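Side-chain contacts in redox-sensing transcriptional repressor rex (Thermoanaerobacter ethanolicus, PDB 3WG9), which probably modulates transcription in response to the cellular NADH/NAD(+) redox state, acting as a DNA-binding homodimeric repressor: residues Asp140-Asn145 and Ala169-Ile174; Arg20-Leu25 and Lys31-Arg36; Thr5-Ala10 and Leu53-Gly58; Asp157-Thr162 and Ile180-Pro185. All blocks are in the same frame, centred on the assembly; numbering follows the deposited sequence.

Four contacts sample both halves of a two-domain repressor. Contacts 3 and 2 come first along the chain, with contact 2 nested inside the loop that contact 3 closes; both use helix 9-27 of the winged-helix region, and their centres are about 19 Å apart. Contacts 1 and 4 belong to the Rossmann domain, where their segments alternate along the chain and touch through I174 and V184; about 16 Å separates their centres. The centres of contacts 1 and 2 lie about 38 Å apart, on opposite sides of the chain's centre. Contacts 1, 2 and 3 also meet the second subunit, so the dimer interface involves both the DNA-binding and the nucleotide-binding parts.

Contact 1: Asp140-Asn145 and Ala169-Ile174; sequences DFIARN and AGIKAI
I142 meets A169 and I171 in a small apolar cluster that illustrates how one branched residue can join two neighbouring elements. Its CG1 lies beside the backbone N (chi1 -76°) and its CG2 anti to it, which sets the two arms astride the methyl group of A169. The CD1 end rests 4.0 Å from A169 CB. That same I142 CD1 meets I171 CD1 at 4.1 Å, methyl against methyl, the two isoleucine side chains crossing at about a right angle. I142 CG2 also lies 3.5 Å from the backbone carbonyl O of A169, a van der Waals approach. No hydrogen bond spans the two segments.

Polar bonds within each segment finish the helix ends. At the close of helix 138-144, N145 ND2 donates to F141 O at 3.0 Å, in the carbonyl plane and on a lone pair, and N145 N binds that oxygen as well. With two donors from N145 on F141 O, the amide is held so that ND2 sits 3.2 Å above the plane of the F141 ring, over its centre. G170, at a positive phi (99°), ends helix 159-168 in a Schellman motif.

A long charge pair links R144 NE and D140 OD2 at 4.0 Å without a directed N-H.

Around this cluster, I142 and I171 both pack on L166 of helix 159-168, I142 also touches I88 of strand 85-90, and F141 meets F116 edge-to-face, which sets helix 138-144 beside helix 159-168 against the parallel Rossmann sheet.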
loop_
_atom_site.group_PDB
_atom_site.type_symbol
_atom_site.label_atom_id
_atom_site.label_comp_id
_atom_site.label_asym_id
_atom_site.label_seq_id
_atom_site.Cartn_x
_atom_site.Cartn_y
_atom_site.Cartn_z
ATOM N N ASP B 140 -28.438 6.796 -3.950
ATOM C CA ASP B 140 -29.027 8.119 -3.900
ATOM C C ASP B 140 -28.010 9.150 -3.359
ATOM O O ASP B 140 -27.874 10.245 -3.880
ATOM C CB ASP B 140 -30.277 8.089 -3.021
ATOM C CG ASP B 140 -30.948 9.465 -2.942
ATOM O OD1 ASP B 140 -31.727 9.815 -3.859
ATOM O OD2 ASP B 140 -30.671 10.200 -1.959
ATOM N N PHE B 141 -27.257 8.754 -2.342
ATOM C CA PHE B 141 -26.345 9.681 -1.686
ATOM C C PHE B 141 -25.250 10.109 -2.681
ATOM O O PHE B 141 -24.847 11.284 -2.729
ATOM C CB PHE B 141 -25.713 9.001 -0.467
ATOM C CG PHE B 141 -24.860 9.911 0.344
ATOM C CD1 PHE B 141 -25.401 10.601 1.430
ATOM C CD2 PHE B 141 -23.499 10.067 0.030
ATOM C CE1 PHE B 141 -24.604 11.448 2.196
ATOM C CE2 PHE B 141 -22.693 10.921 0.769
ATOM C CZ PHE B 141 -23.243 11.613 1.856
ATOM N N ILE B 142 -24.751 9.151 -3.444
ATOM C CA ILE B 142 -23.653 9.421 -4.410
ATOM C C ILE B 142 -24.050 10.505 -5.396
ATOM O O ILE B 142 -23.270 11.410 -5.685
ATOM C CB ILE B 142 -23.239 8.125 -5.163
ATOM C CG1 ILE B 142 -22.377 7.229 -4.217
ATOM C CG2 ILE B 142 -22.551 8.484 -6.478
ATOM C CD1 ILE B 142 -22.299 5.759 -4.751
ATOM N N ALA B 143 -25.252 10.363 -5.940
ATOM C CA ALA B 143 -25.767 11.254 -6.968
ATOM C C ALA B 143 -26.113 12.599 -6.349
ATOM O O ALA B 143 -25.900 13.586 -7.001
ATOM C CB ALA B 143 -27.016 10.681 -7.619
ATOM N N ARG B 144 -26.617 12.621 -5.115
ATOM C CA ARG B 144 -26.996 13.885 -4.451
ATOM C C ARG B 144 -25.797 14.695 -3.974
ATOM O O ARG B 144 -25.877 15.922 -3.885
ATOM C CB ARG B 144 -27.922 13.676 -3.240
ATOM C CG ARG B 144 -29.295 13.178 -3.600
ATOM C CD ARG B 144 -30.443 13.977 -2.970
ATOM N NE ARG B 144 -30.380 14.133 -1.520
ATOM C CZ ARG B 144 -31.438 14.400 -0.748
ATOM N NH1 ARG B 144 -32.653 14.494 -1.281
ATOM N NH2 ARG B 144 -31.294 14.546 0.568
ATOM N N ASN B 145 -24.713 14.009 -3.630
ATOM C CA ASN B 145 -23.559 14.670 -3.020
ATOM C C ASN B 145 -22.294 14.748 -3.873
ATOM O O ASN B 145 -21.213 14.979 -3.340
ATOM C CB ASN B 145 -23.279 13.982 -1.687
ATOM C CG ASN B 145 -24.405 14.215 -0.679
ATOM O OD1 ASN B 145 -24.428 15.252 -0.057
ATOM N ND2 ASN B 145 -25.353 13.288 -0.560
ATOM N N ALA B 169 -24.457 4.029 -9.781
ATOM C CA ALA B 169 -24.846 5.333 -9.265
ATOM C C ALA B 169 -23.977 6.462 -9.784
ATOM O O ALA B 169 -24.227 7.629 -9.448
ATOM C CB ALA B 169 -24.913 5.356 -7.732
ATOM N N GLY B 170 -22.981 6.128 -10.617
ATOM C CA GLY B 170 -22.136 7.144 -11.211
ATOM C C GLY B 170 -20.790 7.404 -10.561
ATOM O O GLY B 170 -20.189 8.442 -10.771
ATOM N N ILE B 171 -20.344 6.499 -9.696
ATOM C CA ILE B 171 -19.036 6.716 -9.030
ATOM C C ILE B 171 -17.921 6.813 -10.067
ATOM O O ILE B 171 -17.971 6.176 -11.127
ATOM C CB ILE B 171 -18.717 5.572 -7.978
ATOM C CG1 ILE B 171 -17.760 6.101 -6.897
ATOM C CG2 ILE B 171 -18.076 4.334 -8.626
ATOM C CD1 ILE B 171 -18.494 6.809 -5.852
ATOM N N LYS B 172 -16.888 7.606 -9.792
ATOM C CA LYS B 172 -15.799 7.732 -10.811
ATOM C C LYS B 172 -14.575 6.874 -10.514
ATOM O O LYS B 172 -13.789 6.541 -11.412
ATOM C CB LYS B 172 -15.319 9.184 -10.961
ATOM C CG LYS B 172 -16.467 10.197 -11.333
ATOM C CD LYS B 172 -15.829 11.616 -11.466
ATOM C CE LYS B 172 -16.824 12.661 -12.023
ATOM N NZ LYS B 172 -17.997 12.805 -11.121
ATOM N N ALA B 173 -14.389 6.530 -9.237
ATOM C CA ALA B 173 -13.235 5.726 -8.836
ATOM C C ALA B 173 -13.599 4.960 -7.581
ATOM O O ALA B 173 -14.404 5.454 -6.741
ATOM C CB ALA B 173 -12.114 6.685 -8.445
ATOM N N ILE B 174 -12.916 3.827 -7.430
ATOM C CA ILE B 174 -13.032 2.979 -6.276
ATOM C C ILE B 174 -11.652 2.688 -5.754
ATOM O O ILE B 174 -10.729 2.287 -6.514
ATOM C CB ILE B 174 -13.738 1.633 -6.661
ATOM C CG1 ILE B 174 -15.234 1.960 -6.914
ATOM C CG2 ILE B 174 -13.598 0.617 -5.500
ATOM C CD1 ILE B 174 -16.042 0.749 -7.430
#

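Contact 2: Arg20-Leu25 and Lys31-Arg36; sequences RYLEEL and KRISSR
I33 carries its CG1 anti to the backbone N (chi1 -180°) and stays extended beyond it, driving CD1 toward Y21 and L25 on helix 9-27. Y21, with CG likewise anti to its N (chi1 -180°), swings its ring over to the same spot, while L25, pointing toward the strand, meets it with CD1.

The terminal carbon of I33 is therefore shared. I33 CD1 lies 3.5 Å from L25 CD1, closer than ordinary van der Waals contact, and the two side chains cross at about a right angle. On the aromatic side, I33 CD1 approaches Y21 CE2 to 3.5 Å, coming in at a slant to the ring. L25 also packs within the helix, its CG standing 4.1 Å above the Y21 ring plane and offset toward the rim. The other branch of the isoleucine does less, with I33 CG2 reaching L22 CD2 at 4.4 Å.

L38 of helix 35-42 touches both Y21 and I33, and L22 leans on helix 68-78. The backbone of I33 pairs with Y66 in the short antiparallel sheet of the winged-helix domain.

With no hydrogen bond between the segments, this join depends on close-packed hydrocarbon and an aromatic ring: shape, rather than polarity, ties the short strand to the first helix of the DNA-binding region.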
loop_
_atom_site.group_PDB
_atom_site.type_symbol
_atom_site.label_atom_id
_atom_site.label_comp_id
_atom_site.label_asym_id
_atom_site.label_seq_id
_atom_site.Cartn_x
_atom_site.Cartn_y
_atom_site.Cartn_z
ATOM N N ARG B 20 6.476 12.344 -2.080
ATOM C CA ARG B 20 6.663 12.027 -0.653
ATOM C C ARG B 20 8.122 12.285 -0.177
ATOM O O ARG B 20 8.367 12.749 0.928
ATOM C CB ARG B 20 6.333 10.520 -0.468
ATOM C CG ARG B 20 6.320 10.005 1.013
ATOM C CD ARG B 20 5.560 8.649 1.170
ATOM N NE ARG B 20 5.830 7.683 0.114
ATOM C CZ ARG B 20 6.920 6.913 0.037
ATOM N NH1 ARG B 20 7.864 7.041 0.955
ATOM N NH2 ARG B 20 7.109 6.028 -0.961
ATOM N N TYR B 21 9.094 11.946 -1.005
ATOM C CA TYR B 21 10.486 12.194 -0.678
ATOM C C TYR B 21 10.825 13.703 -0.646
ATOM O O TYR B 21 11.460 14.143 0.318
ATOM C CB TYR B 21 11.450 11.422 -1.576
ATOM C CG TYR B 21 12.899 11.677 -1.234
ATOM C CD1 TYR B 21 13.365 11.466 0.067
ATOM C CD2 TYR B 21 13.800 12.135 -2.189
ATOM C CE1 TYR B 21 14.672 11.710 0.428
ATOM C CE2 TYR B 21 15.145 12.379 -1.834
ATOM C CZ TYR B 21 15.565 12.157 -0.521
ATOM O OH TYR B 21 16.871 12.370 -0.125
ATOM N N LEU B 22 10.376 14.467 -1.646
ATOM C CA LEU B 22 10.451 15.935 -1.674
ATOM C C LEU B 22 9.755 16.647 -0.506
ATOM O O LEU B 22 10.207 17.712 -0.040
ATOM C CB LEU B 22 9.879 16.467 -2.986
ATOM C CG LEU B 22 10.920 16.317 -4.110
ATOM C CD1 LEU B 22 10.249 16.245 -5.467
ATOM C CD2 LEU B 22 11.951 17.433 -4.068
ATOM N N GLU B 23 8.612 16.111 -0.084
ATOM C CA GLU B 23 7.921 16.628 1.083
ATOM C C GLU B 23 8.819 16.576 2.327
ATOM O O GLU B 23 8.907 17.540 3.087
ATOM C CB GLU B 23 6.598 15.863 1.284
ATOM C CG GLU B 23 5.691 16.464 2.325
ATOM C CD GLU B 23 4.330 15.745 2.328
ATOM O OE1 GLU B 23 4.140 14.839 3.163
ATOM O OE2 GLU B 23 3.492 16.018 1.453
ATOM N N GLU B 24 9.537 15.475 2.504
ATOM C CA GLU B 24 10.411 15.297 3.646
ATOM C C GLU B 24 11.575 16.289 3.603
ATOM O O GLU B 24 11.874 16.926 4.607
ATOM C CB GLU B 24 10.893 13.858 3.682
ATOM C CG GLU B 24 11.930 13.494 4.760
ATOM C CD GLU B 24 12.388 12.041 4.604
ATOM O OE1 GLU B 24 13.613 11.766 4.574
ATOM O OE2 GLU B 24 11.506 11.170 4.436
ATOM N N LEU B 25 12.170 16.469 2.427
ATOM C CA LEU B 25 13.222 17.463 2.211
ATOM C C LEU B 25 12.704 18.884 2.423
ATOM O O LEU B 25 13.392 19.726 2.997
ATOM C CB LEU B 25 13.819 17.331 0.795
ATOM C CG LEU B 25 14.494 16.067 0.245
ATOM C CD1 LEU B 25 14.811 16.253 -1.232
ATOM C CD2 LEU B 25 15.763 15.659 0.998
ATOM N N LYS B 31 17.068 23.015 0.419
ATOM C CA LYS B 31 16.728 23.908 -0.680
ATOM C C LYS B 31 16.788 23.228 -2.059
ATOM O O LYS B 31 15.954 23.505 -2.928
ATOM C CB LYS B 31 17.624 25.173 -0.682
ATOM C CG LYS B 31 16.964 26.405 -0.033
ATOM C CD LYS B 31 15.987 26.021 1.081
ATOM C CE LYS B 31 15.088 27.197 1.534
ATOM N NZ LYS B 31 15.725 28.195 2.440
ATOM N N ARG B 32 17.795 22.388 -2.267
ATOM C CA ARG B 32 18.055 21.855 -3.590
ATOM C C ARG B 32 18.372 20.375 -3.474
ATOM O O ARG B 32 18.866 19.931 -2.443
ATOM C CB ARG B 32 19.246 22.561 -4.234
ATOM C CG ARG B 32 18.925 23.891 -4.906
ATOM C CD ARG B 32 20.020 24.276 -5.923
ATOM N NE ARG B 32 19.814 23.704 -7.264
ATOM C CZ ARG B 32 18.855 24.105 -8.101
ATOM N NH1 ARG B 32 17.997 25.062 -7.748
ATOM N NH2 ARG B 32 18.754 23.553 -9.299
ATOM N N ILE B 33 18.124 19.615 -4.534
ATOM C CA ILE B 33 18.567 18.231 -4.541
ATOM C C ILE B 33 19.105 17.907 -5.915
ATOM O O ILE B 33 18.496 18.252 -6.918
ATOM C CB ILE B 33 17.425 17.223 -4.137
ATOM C CG1 ILE B 33 17.964 15.788 -4.165
ATOM C CG2 ILE B 33 16.232 17.390 -5.033
ATOM C CD1 ILE B 33 17.120 14.800 -3.382
ATOM N N SER B 34 20.265 17.268 -5.947
ATOM C CA SER B 34 20.923 16.955 -7.210
ATOM C C SER B 34 20.253 15.738 -7.861
ATOM O O SER B 34 19.566 14.934 -7.187
ATOM C CB SER B 34 22.410 16.691 -6.952
ATOM O OG SER B 34 22.613 15.392 -6.413
ATOM N N SER B 35 20.459 15.589 -9.165
ATOM C CA SER B 35 19.896 14.459 -9.922
ATOM C C SER B 35 20.411 13.120 -9.401
ATOM O O SER B 35 19.658 12.131 -9.309
ATOM C CB SER B 35 20.298 14.563 -11.406
ATOM O OG SER B 35 19.142 14.770 -12.193
ATOM N N ARG B 36 21.699 13.063 -9.092
ATOM C CA ARG B 36 22.222 11.793 -8.632
ATOM C C ARG B 36 21.676 11.458 -7.219
ATOM O O ARG B 36 21.339 10.313 -6.957
ATOM C CB ARG B 36 23.749 11.722 -8.702
ATOM C CG ARG B 36 24.461 12.583 -7.710
ATOM C CD ARG B 36 25.924 12.196 -7.598
ATOM N NE ARG B 36 26.102 10.748 -7.561
ATOM C CZ ARG B 36 27.206 10.135 -7.146
ATOM N NH1 ARG B 36 28.256 10.837 -6.723
ATOM N NH2 ARG B 36 27.264 8.807 -7.157
#

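Contact 3: Thr5-Ala10 and Leu53-Gly58; sequences TIVSMA and LNNFGG
V7 and N55 bring their CA atoms to 7.6 Å, the closest pair of CA atoms across the two segments, where the chain leading into helix 9-27 passes a type I beta turn running from N54 to G57. From this backbone V7 points its side chain toward the turn and lays a single methyl between two residues. V7 CG2, beside its own backbone N, lies 4.1 Å from N55 CB and equally 4.1 Å from F56 CZ; the approach to the aromatic ring is oblique. F56 reaches back with the far end of its ring, and N55 CB stands over one face of it, 3.7 Å above the plane and offset toward the rim, so the three side chains form one compact group. Beyond the hydrocarbon, the N55 amide turns back along the chain, with ND2 bonded to D52 O.

The entering chain is shaped by its own polar atoms. T5 OG1 donates to V7 O at 2.6 Å, tilted 29° from the carbonyl plane, a bond that spans I6. S8 then caps helix 9-27 through its hydroxyl, bonded to V11 N. In the second subunit, E208 of that chain accepts from the backbone N atoms of I6 and V7, while Y204 of the same chain packs on V7 and F56.

This is an arrangement of the winged-helix domain: beside the partner subunit, the N-terminal lead-in to its first helix packs against the turn N54-G57, next to helix 46-54 of the predicted helix-turn-helix region.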
loop_
_atom_site.group_PDB
_atom_site.type_symbol
_atom_site.label_atom_id
_atom_site.label_comp_id
_atom_site.label_asym_id
_atom_site.label_seq_id
_atom_site.Cartn_x
_atom_site.Cartn_y
_atom_site.Cartn_z
ATOM N N THR B 5 -5.016 5.374 -19.514
ATOM C CA THR B 5 -4.364 6.613 -19.078
ATOM C C THR B 5 -3.510 7.225 -20.194
ATOM O O THR B 5 -2.993 6.484 -21.015
ATOM C CB THR B 5 -3.461 6.413 -17.813
ATOM O OG1 THR B 5 -2.513 5.360 -18.035
ATOM C CG2 THR B 5 -4.289 6.108 -16.544
ATOM N N ILE B 6 -3.312 8.545 -20.156
ATOM C CA ILE B 6 -2.371 9.265 -21.055
ATOM C C ILE B 6 -0.932 8.817 -20.733
ATOM O O ILE B 6 -0.239 8.362 -21.614
ATOM C CB ILE B 6 -2.567 10.846 -20.998
ATOM C CG1 ILE B 6 -3.976 11.247 -21.504
ATOM C CG2 ILE B 6 -1.526 11.554 -21.816
ATOM C CD1 ILE B 6 -4.444 12.670 -21.100
ATOM N N VAL B 7 -0.547 8.775 -19.450
ATOM C CA VAL B 7 0.833 8.422 -19.050
ATOM C C VAL B 7 0.767 6.966 -18.549
ATOM O O VAL B 7 -0.240 6.580 -17.987
ATOM C CB VAL B 7 1.303 9.450 -17.983
ATOM C CG1 VAL B 7 2.542 9.042 -17.207
ATOM C CG2 VAL B 7 1.543 10.794 -18.675
ATOM N N SER B 8 1.810 6.162 -18.744
ATOM C CA SER B 8 1.778 4.760 -18.289
ATOM C C SER B 8 1.681 4.669 -16.761
ATOM O O SER B 8 2.088 5.586 -16.025
ATOM C CB SER B 8 3.021 4.023 -18.762
ATOM O OG SER B 8 4.087 4.270 -17.872
ATOM N N MET B 9 1.068 3.594 -16.295
ATOM C CA MET B 9 0.896 3.357 -14.869
ATOM C C MET B 9 2.286 3.208 -14.167
ATOM O O MET B 9 2.453 3.580 -13.013
ATOM C CB MET B 9 0.041 2.098 -14.646
ATOM C CG MET B 9 -1.480 2.356 -14.753
ATOM S SD MET B 9 -2.026 3.587 -13.524
ATOM C CE MET B 9 -1.708 2.858 -11.927
ATOM N N ALA B 10 3.304 2.717 -14.869
ATOM C CA ALA B 10 4.596 2.540 -14.202
ATOM C C ALA B 10 5.073 3.939 -13.841
ATOM O O ALA B 10 5.568 4.192 -12.733
ATOM C CB ALA B 10 5.630 1.845 -15.179
ATOM N N LEU B 53 9.211 13.445 -15.351
ATOM C CA LEU B 53 8.789 14.820 -15.213
ATOM C C LEU B 53 8.485 15.492 -16.560
ATOM O O LEU B 53 7.523 16.300 -16.668
ATOM C CB LEU B 53 9.860 15.633 -14.443
ATOM C CG LEU B 53 10.164 15.064 -13.048
ATOM C CD1 LEU B 53 11.400 15.575 -12.295
ATOM C CD2 LEU B 53 8.868 15.132 -12.187
ATOM N N ASN B 54 9.261 15.123 -17.587
ATOM C CA ASN B 54 9.115 15.789 -18.868
ATOM C C ASN B 54 7.759 15.524 -19.509
ATOM O O ASN B 54 7.361 16.277 -20.399
ATOM C CB ASN B 54 10.233 15.418 -19.833
ATOM C CG ASN B 54 10.514 16.545 -20.837
ATOM O OD1 ASN B 54 10.661 17.691 -20.442
ATOM N ND2 ASN B 54 10.536 16.225 -22.119
ATOM N N ASN B 55 7.038 14.492 -19.050
ATOM C CA ASN B 55 5.644 14.276 -19.505
ATOM C C ASN B 55 4.753 15.487 -19.251
ATOM O O ASN B 55 3.698 15.650 -19.901
ATOM C CB ASN B 55 4.968 13.069 -18.817
ATOM C CG ASN B 55 5.522 11.719 -19.280
ATOM O OD1 ASN B 55 5.302 11.307 -20.414
ATOM N ND2 ASN B 55 6.220 11.011 -18.378
ATOM N N PHE B 56 5.155 16.310 -18.283
ATOM C CA PHE B 56 4.273 17.356 -17.759
ATOM C C PHE B 56 4.769 18.803 -18.015
ATOM O O PHE B 56 4.377 19.724 -17.314
ATOM C CB PHE B 56 4.043 17.134 -16.251
ATOM C CG PHE B 56 3.584 15.750 -15.938
ATOM C CD1 PHE B 56 2.285 15.353 -16.255
ATOM C CD2 PHE B 56 4.481 14.811 -15.435
ATOM C CE1 PHE B 56 1.840 14.045 -16.021
ATOM C CE2 PHE B 56 4.064 13.493 -15.185
ATOM C CZ PHE B 56 2.768 13.098 -15.499
ATOM N N GLY B 57 5.710 18.959 -18.931
ATOM C CA GLY B 57 6.227 20.287 -19.280
ATOM C C GLY B 57 7.496 20.620 -18.516
ATOM O O GLY B 57 8.066 19.756 -17.835
ATOM N N GLY B 58 7.958 21.864 -18.661
ATOM C CA GLY B 58 9.020 22.416 -17.802
ATOM C C GLY B 58 8.372 23.049 -16.585
ATOM O O GLY B 58 7.141 23.174 -16.542
#

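Contact 4: Asp157-Thr162 and Ile180-Pro185; sequences DNAQYT and IDLKVP
In the Rossmann domain, Q160 and A159 open helix 159-168 of a beta-alpha-beta crossover, and here they meet L182 and K183 on the loop leading to strand 189-192, at one edge of the sheet within this chain. The Q160 carboxamide pairs with the backbone of K183 through both its oxygen and its nitrogen. The side chain bends at chi2 (64°), turning the flat amide so that it lies along K183 and uses both of its ends. K183 N donates to Q160 OE1 at 2.9 Å, nearly straight (169°) and on a lone pair. Q160 NE2 returns a bond to K183 O at 2.8 Å, again on a lone pair and close to the plane of the donating amide. Held at two points, the amide has its rotation fixed, and D164 OD1 takes a further bond from NE2.

Next to this pairing, L182 CD2 settles 4.3 Å from A159 CB, and the leucine continues inward to L152 and L190 of the sheet. The flanking residues serve known sites: D181 binds zinc and T162 binds NADH in other crystals of this protein. The T162 hydroxyl is tied to the helix start, for T162 OG1 donates to N158 O at 2.7 Å, reaching it from the face opposite to T162 N.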
loop_
_atom_site.group_PDB
_atom_site.type_symbol
_atom_site.label_atom_id
_atom_site.label_comp_id
_atom_site.label_asym_id
_atom_site.label_seq_id
_atom_site.Cartn_x
_atom_site.Cartn_y
_atom_site.Cartn_z
ATOM N N ASP B 157 -17.607 -10.885 1.031
ATOM C CA ASP B 157 -19.009 -11.282 0.896
ATOM C C ASP B 157 -19.788 -10.571 -0.222
ATOM O O ASP B 157 -19.890 -11.088 -1.331
ATOM C CB ASP B 157 -19.740 -11.126 2.239
ATOM C CG ASP B 157 -19.458 -12.277 3.200
ATOM O OD1 ASP B 157 -20.172 -13.302 3.097
ATOM O OD2 ASP B 157 -18.546 -12.154 4.062
ATOM N N ASN B 158 -20.387 -9.419 0.051
ATOM C CA ASN B 158 -21.026 -8.701 -1.055
ATOM C C ASN B 158 -20.190 -7.521 -1.616
ATOM O O ASN B 158 -20.748 -6.481 -1.965
ATOM C CB ASN B 158 -22.502 -8.308 -0.765
ATOM C CG ASN B 158 -23.251 -9.320 0.117
ATOM O OD1 ASN B 158 -24.198 -8.952 0.825
ATOM N ND2 ASN B 158 -22.836 -10.583 0.089
ATOM N N ALA B 159 -18.875 -7.705 -1.761
ATOM C CA ALA B 159 -18.023 -6.702 -2.404
ATOM C C ALA B 159 -18.212 -6.380 -3.895
ATOM O O ALA B 159 -18.232 -5.202 -4.252
ATOM C CB ALA B 159 -16.539 -6.903 -2.095
ATOM N N GLN B 160 -18.261 -7.370 -4.773
ATOM C CA GLN B 160 -18.506 -7.066 -6.160
ATOM C C GLN B 160 -19.901 -6.437 -6.321
ATOM O O GLN B 160 -20.088 -5.498 -7.094
ATOM C CB GLN B 160 -18.413 -8.333 -7.015
ATOM C CG GLN B 160 -18.619 -8.138 -8.510
ATOM C CD GLN B 160 -17.545 -7.267 -9.145
ATOM O OE1 GLN B 160 -16.352 -7.548 -9.031
ATOM N NE2 GLN B 160 -17.968 -6.151 -9.758
ATOM N N TYR B 161 -20.867 -6.913 -5.539
ATOM C CA TYR B 161 -22.203 -6.348 -5.641
ATOM C C TYR B 161 -22.146 -4.880 -5.193
ATOM O O TYR B 161 -22.728 -4.002 -5.826
ATOM C CB TYR B 161 -23.192 -7.165 -4.796
ATOM C CG TYR B 161 -24.534 -6.484 -4.678
ATOM C CD1 TYR B 161 -25.315 -6.235 -5.807
ATOM C CD2 TYR B 161 -24.983 -6.030 -3.439
ATOM C CE1 TYR B 161 -26.558 -5.593 -5.694
ATOM C CE2 TYR B 161 -26.196 -5.396 -3.306
ATOM C CZ TYR B 161 -26.976 -5.182 -4.431
ATOM O OH TYR B 161 -28.154 -4.526 -4.269
ATOM N N THR B 162 -21.400 -4.604 -4.132
ATOM C CA THR B 162 -21.267 -3.241 -3.645
ATOM C C THR B 162 -20.586 -2.380 -4.701
ATOM O O THR B 162 -21.040 -1.302 -4.974
ATOM C CB THR B 162 -20.550 -3.185 -2.280
ATOM O OG1 THR B 162 -21.351 -3.911 -1.355
ATOM C CG2 THR B 162 -20.431 -1.720 -1.752
ATOM N N ILE B 180 -9.127 -8.817 -2.942
ATOM C CA ILE B 180 -9.653 -9.392 -4.183
ATOM C C ILE B 180 -9.798 -8.346 -5.305
ATOM O O ILE B 180 -10.172 -7.211 -5.057
ATOM C CB ILE B 180 -11.016 -9.990 -3.898
ATOM C CG1 ILE B 180 -10.824 -11.377 -3.276
ATOM C CG2 ILE B 180 -11.890 -10.033 -5.144
ATOM C CD1 ILE B 180 -12.107 -11.926 -2.699
ATOM N N ASP B 181 -9.501 -8.729 -6.536
ATOM C CA ASP B 181 -9.549 -7.807 -7.661
ATOM C C ASP B 181 -10.942 -7.704 -8.339
ATOM O O ASP B 181 -11.385 -8.607 -9.074
ATOM C CB ASP B 181 -8.406 -8.090 -8.642
ATOM C CG ASP B 181 -7.032 -7.657 -8.086
ATOM O OD1 ASP B 181 -6.896 -7.376 -6.866
ATOM O OD2 ASP B 181 -6.073 -7.555 -8.878
ATOM N N LEU B 182 -11.602 -6.568 -8.083
ATOM C CA LEU B 182 -12.984 -6.289 -8.530
ATOM C C LEU B 182 -13.117 -6.023 -10.032
ATOM O O LEU B 182 -12.151 -5.648 -10.657
ATOM C CB LEU B 182 -13.544 -5.097 -7.756
ATOM C CG LEU B 182 -13.577 -5.324 -6.251
ATOM C CD1 LEU B 182 -14.064 -4.056 -5.617
ATOM C CD2 LEU B 182 -14.449 -6.502 -5.840
ATOM N N LYS B 183 -14.312 -6.195 -10.583
ATOM C CA LYS B 183 -14.589 -5.900 -11.978
ATOM C C LYS B 183 -15.362 -4.563 -12.049
ATOM O O LYS B 183 -16.423 -4.461 -11.415
ATOM C CB LYS B 183 -15.497 -6.974 -12.576
ATOM C CG LYS B 183 -14.891 -8.373 -12.652
ATOM C CD LYS B 183 -13.398 -8.347 -12.917
ATOM C CE LYS B 183 -12.776 -9.705 -12.571
ATOM N NZ LYS B 183 -13.559 -10.806 -13.213
ATOM N N VAL B 184 -14.852 -3.598 -12.821
ATOM C CA VAL B 184 -15.564 -2.326 -13.081
ATOM C C VAL B 184 -15.377 -2.016 -14.563
ATOM O O VAL B 184 -14.439 -2.514 -15.199
ATOM C CB VAL B 184 -14.968 -1.123 -12.247
ATOM C CG1 VAL B 184 -15.090 -1.378 -10.693
ATOM C CG2 VAL B 184 -13.555 -0.923 -12.593
ATOM N N PRO B 185 -16.229 -1.138 -15.105
ATOM C CA PRO B 185 -16.113 -0.732 -16.496
ATOM C C PRO B 185 -14.797 0.000 -16.667
ATOM O O PRO B 185 -14.265 0.600 -15.717
ATOM C CB PRO B 185 -17.308 0.230 -16.691
ATOM C CG PRO B 185 -18.317 -0.209 -15.683
ATOM C CD PRO B 185 -17.535 -0.788 -14.500
#